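Local coordinates for DUF1460 domain-containing protein (Legionella pneumophila subsp. pneumophila, PDB 2IM9) that is of unknown function but belongs to an N-acetylmuramoyl-L-alanine amidase-like family of the papain-like peptidase clan, and so may cleave amide bonds of peptidoglycan, at residues Gln59-Phe64 and Phe280-Ser285. Residues are numbered along the deposited sequence; the frame is centred on the assembly and turned at random.
Sequences QISAYF and FFRQAS
Arg282 reaches out from strand 278-285 and sets NH1 against the hydroxyl of Ser61 on helix 53-63. The hydrogen bond from Arg282 NH1 to Ser61 OG is 3.0 Å long, with an N-H...O angle of 159°, and OG sits at the edge of the guanidinium, almost exactly in its plane. This is the tight half of the contact, buried and hydrogen-bonded: the aliphatic part of the arginine comes in as well, its CD lying 3.6 Å from Ser61 CB. With chi1 and chi2 extended, the chain runs straight out from the strand; the bend at chi3 (-73°) then brings NH1 beside Ser61 OG. While accepting from Arg282, Ser61 OG can give its own single hydrogen to the preceding turn, shared between Ile57 O, the stronger partner, and Ser58 O. Arg282 NE forms a salt bridge with Asp293 on the adjoining strand 290-295, which helps fix the rotation of the flat group.

The looser side belongs to Ala62, which is partly exposed. It gives only a methyl over one face of the guanidinium, CB 3.5 Å from Arg282 NH1, and no polar bond. Apart from this arginine the two backbones stand well apart, with 7.6 Å between Ser61 CA and Arg282 CA. Within 280-285 it is Arg282 that reaches the helix, while Ser61 also touches Ile273 of strand 264-275. Helix 53-63 thus packs on the antiparallel sheet of the amidase-like domain through a buried arginine held between Ser61 and Asp293, in a family whose clan is that of the papain-like peptidases.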
ATOM      1  N   GLN A  59       3.707 -14.441   8.653  1.00 18.26           N
ATOM      2  CA  GLN A  59       5.065 -14.961   8.585  1.00 18.65           C
ATOM      3  C   GLN A  59       5.944 -14.167   7.644  1.00 18.25           C
ATOM      4  O   GLN A  59       7.048 -13.784   8.007  1.00 18.38           O
ATOM      5  CB  GLN A  59       5.033 -16.434   8.191  1.00 19.56           C
ATOM      6  CG  GLN A  59       4.501 -17.311   9.330  1.00 24.95           C
ATOM      7  CD  GLN A  59       4.499 -18.790   8.993  1.00 32.80           C
ATOM      8  OE1 GLN A  59       5.260 -19.246   8.132  1.00 36.12           O
ATOM      9  NE2 GLN A  59       3.648 -19.554   9.684  1.00 35.44           N
ATOM     10  N   ILE A  60       5.429 -13.875   6.449  1.00 17.00           N
ATOM     11  CA  ILE A  60       6.207 -13.140   5.441  1.00 17.14           C
ATOM     12  C   ILE A  60       6.439 -11.678   5.857  1.00 16.78           C
ATOM     13  O   ILE A  60       7.547 -11.151   5.746  1.00 16.78           O
ATOM     14  CB  ILE A  60       5.531 -13.231   4.065  1.00 16.59           C
ATOM     15  CG1 ILE A  60       5.560 -14.687   3.599  1.00 17.81           C
ATOM     16  CG2 ILE A  60       6.222 -12.305   3.031  1.00 17.79           C
ATOM     17  CD1 ILE A  60       4.558 -15.010   2.502  1.00 18.15           C
ATOM     18  N   SER A  61       5.390 -11.026   6.351  1.00 16.82           N
ATOM     19  CA  SER A  61       5.552  -9.668   6.839  1.00 16.37           C
ATOM     20  C   SER A  61       6.592  -9.614   7.979  1.00 16.99           C
ATOM     21  O   SER A  61       7.434  -8.723   8.013  1.00 16.41           O
ATOM     22  CB  SER A  61       4.200  -9.070   7.242  1.00 16.44           C
ATOM     23  OG  SER A  61       3.577  -9.819   8.265  1.00 17.61           O
ATOM     24  N   ALA A  62       6.573 -10.611   8.867  1.00 16.66           N
ATOM     25  CA  ALA A  62       7.538 -10.684   9.977  1.00 18.10           C
ATOM     26  C   ALA A  62       8.977 -10.855   9.489  1.00 18.98           C
ATOM     27  O   ALA A  62       9.900 -10.281  10.059  1.00 19.84           O
ATOM     28  CB  ALA A  62       7.180 -11.799  10.925  1.00 18.15           C
ATOM     29  N   TYR A  63       9.146 -11.618   8.423  1.00 20.66           N
ATOM     30  CA  TYR A  63      10.477 -11.924   7.881  1.00 22.51           C
ATOM     31  C   TYR A  63      11.230 -10.649   7.503  1.00 22.22           C
ATOM     32  O   TYR A  63      12.466 -10.601   7.565  1.00 23.27           O
ATOM     33  CB  TYR A  63      10.330 -12.850   6.683  1.00 24.28           C
ATOM     34  CG  TYR A  63      11.623 -13.169   5.962  1.00 27.49           C
ATOM     35  CD1 TYR A  63      12.557 -14.057   6.510  1.00 30.38           C
ATOM     36  CD2 TYR A  63      11.906 -12.589   4.724  1.00 29.16           C
ATOM     37  CE1 TYR A  63      13.753 -14.351   5.837  1.00 31.62           C
ATOM     38  CE2 TYR A  63      13.087 -12.873   4.042  1.00 31.91           C
ATOM     39  CZ  TYR A  63      14.004 -13.752   4.599  1.00 30.86           C
ATOM     40  OH  TYR A  63      15.167 -14.015   3.914  1.00 32.29           O
ATOM     41  N   PHE A  64      10.484  -9.613   7.114  1.00 21.11           N
ATOM     42  CA  PHE A  64      11.086  -8.342   6.697  1.00 20.75           C
ATOM     43  C   PHE A  64      11.145  -7.282   7.788  1.00 20.10           C
ATOM     44  O   PHE A  64      11.538  -6.166   7.510  1.00 19.58           O
ATOM     45  CB  PHE A  64      10.355  -7.772   5.474  1.00 20.65           C
ATOM     46  CG  PHE A  64      10.485  -8.628   4.246  1.00 21.80           C
ATOM     47  CD1 PHE A  64      11.702  -8.710   3.556  1.00 19.29           C
ATOM     48  CD2 PHE A  64       9.408  -9.365   3.785  1.00 23.01           C
ATOM     49  CE1 PHE A  64      11.827  -9.506   2.420  1.00 20.65           C
ATOM     50  CE2 PHE A  64       9.522 -10.174   2.647  1.00 23.43           C
ATOM     51  CZ  PHE A  64      10.732 -10.246   1.966  1.00 22.04           C
ATOM     52  N   PHE A 280      -1.230  -5.381  16.640  1.00 16.55           N
ATOM     53  CA  PHE A 280      -0.134  -4.568  16.133  1.00 16.16           C
ATOM     54  C   PHE A 280      -0.379  -4.060  14.713  1.00 16.07           C
ATOM     55  O   PHE A 280      -1.118  -4.663  13.929  1.00 15.77           O
ATOM     56  CB  PHE A 280       1.203  -5.323  16.244  1.00 16.93           C
ATOM     57  CG  PHE A 280       1.613  -5.577  17.671  1.00 17.86           C
ATOM     58  CD1 PHE A 280       2.414  -4.668  18.351  1.00 18.13           C
ATOM     59  CD2 PHE A 280       1.123  -6.685  18.354  1.00 19.97           C
ATOM     60  CE1 PHE A 280       2.756  -4.886  19.707  1.00 20.21           C
ATOM     61  CE2 PHE A 280       1.458  -6.909  19.683  1.00 20.75           C
ATOM     62  CZ  PHE A 280       2.278  -6.004  20.357  1.00 21.32           C
ATOM     63  N   PHE A 281       0.229  -2.929  14.429  1.00 15.70           N
ATOM     64  CA  PHE A 281       0.234  -2.329  13.101  1.00 16.30           C
ATOM     65  C   PHE A 281       1.646  -2.555  12.589  1.00 16.05           C
ATOM     66  O   PHE A 281       2.619  -1.983  13.100  1.00 16.37           O
ATOM     67  CB  PHE A 281      -0.110  -0.849  13.229  1.00 16.91           C
ATOM     68  CG  PHE A 281      -0.263  -0.118  11.935  1.00 16.83           C
ATOM     69  CD1 PHE A 281      -0.875  -0.712  10.819  1.00 17.41           C
ATOM     70  CD2 PHE A 281       0.111   1.222  11.860  1.00 18.59           C
ATOM     71  CE1 PHE A 281      -1.059   0.010   9.639  1.00 19.06           C
ATOM     72  CE2 PHE A 281      -0.080   1.950  10.668  1.00 20.62           C
ATOM     73  CZ  PHE A 281      -0.659   1.338   9.567  1.00 19.10           C
ATOM     74  N   ARG A 282       1.763  -3.445  11.609  1.00 15.34           N
ATOM     75  CA  ARG A 282       3.068  -3.793  11.054  1.00 15.44           C
ATOM     76  C   ARG A 282       3.244  -3.043   9.745  1.00 15.95           C
ATOM     77  O   ARG A 282       2.475  -3.225   8.817  1.00 15.91           O
ATOM     78  CB  ARG A 282       3.159  -5.300  10.833  1.00 15.67           C
ATOM     79  CG  ARG A 282       4.520  -5.763  10.299  1.00 15.78           C
ATOM     80  CD  ARG A 282       4.594  -7.285  10.343  1.00 17.01           C
ATOM     81  NE  ARG A 282       4.738  -7.774  11.715  1.00 16.51           N
ATOM     82  CZ  ARG A 282       4.549  -9.040  12.071  1.00 17.10           C
ATOM     83  NH1 ARG A 282       4.199  -9.950  11.168  1.00 18.98           N
ATOM     84  NH2 ARG A 282       4.709  -9.396  13.342  1.00 18.50           N
ATOM     85  N   GLN A 283       4.237  -2.157   9.685  1.00 16.61           N
ATOM     86  CA  GLN A 283       4.378  -1.294   8.507  1.00 17.52           C
ATOM     87  C   GLN A 283       5.777  -0.753   8.350  1.00 17.97           C
ATOM     88  O   GLN A 283       6.580  -0.817   9.278  1.00 17.47           O
ATOM     89  CB  GLN A 283       3.358  -0.128   8.483  1.00 18.22           C
ATOM     90  CG  GLN A 283       2.790   0.279   9.809  1.00 21.79           C
ATOM     91  CD  GLN A 283       3.739   1.130  10.647  1.00 25.10           C
ATOM     92  OE1 GLN A 283       4.105   2.252  10.262  1.00 25.54           O
ATOM     93  NE2 GLN A 283       4.082   0.627  11.832  1.00 26.97           N
ATOM     94  N   ALA A 284       6.060  -0.272   7.146  1.00 17.42           N
ATOM     95  CA  ALA A 284       7.316   0.383   6.830  1.00 18.70           C
ATOM     96  C   ALA A 284       7.122   1.838   7.224  1.00 19.74           C
ATOM     97  O   ALA A 284       6.280   2.548   6.644  1.00 19.28           O
ATOM     98  CB  ALA A 284       7.628   0.241   5.338  1.00 18.67           C
ATOM     99  N   SER A 285       7.883   2.251   8.232  1.00 20.70           N
ATOM    100  CA  SER A 285       7.684   3.524   8.906  1.00 23.11           C
ATOM    101  C   SER A 285       8.809   4.508   8.618  1.00 23.88           C
ATOM    102  O   SER A 285       9.966   4.225   8.925  1.00 24.43           O
ATOM    103  CB  SER A 285       7.596   3.273  10.414  1.00 23.20           C
ATOM    104  OG  SER A 285       7.647   4.489  11.142  1.00 25.65           O
TER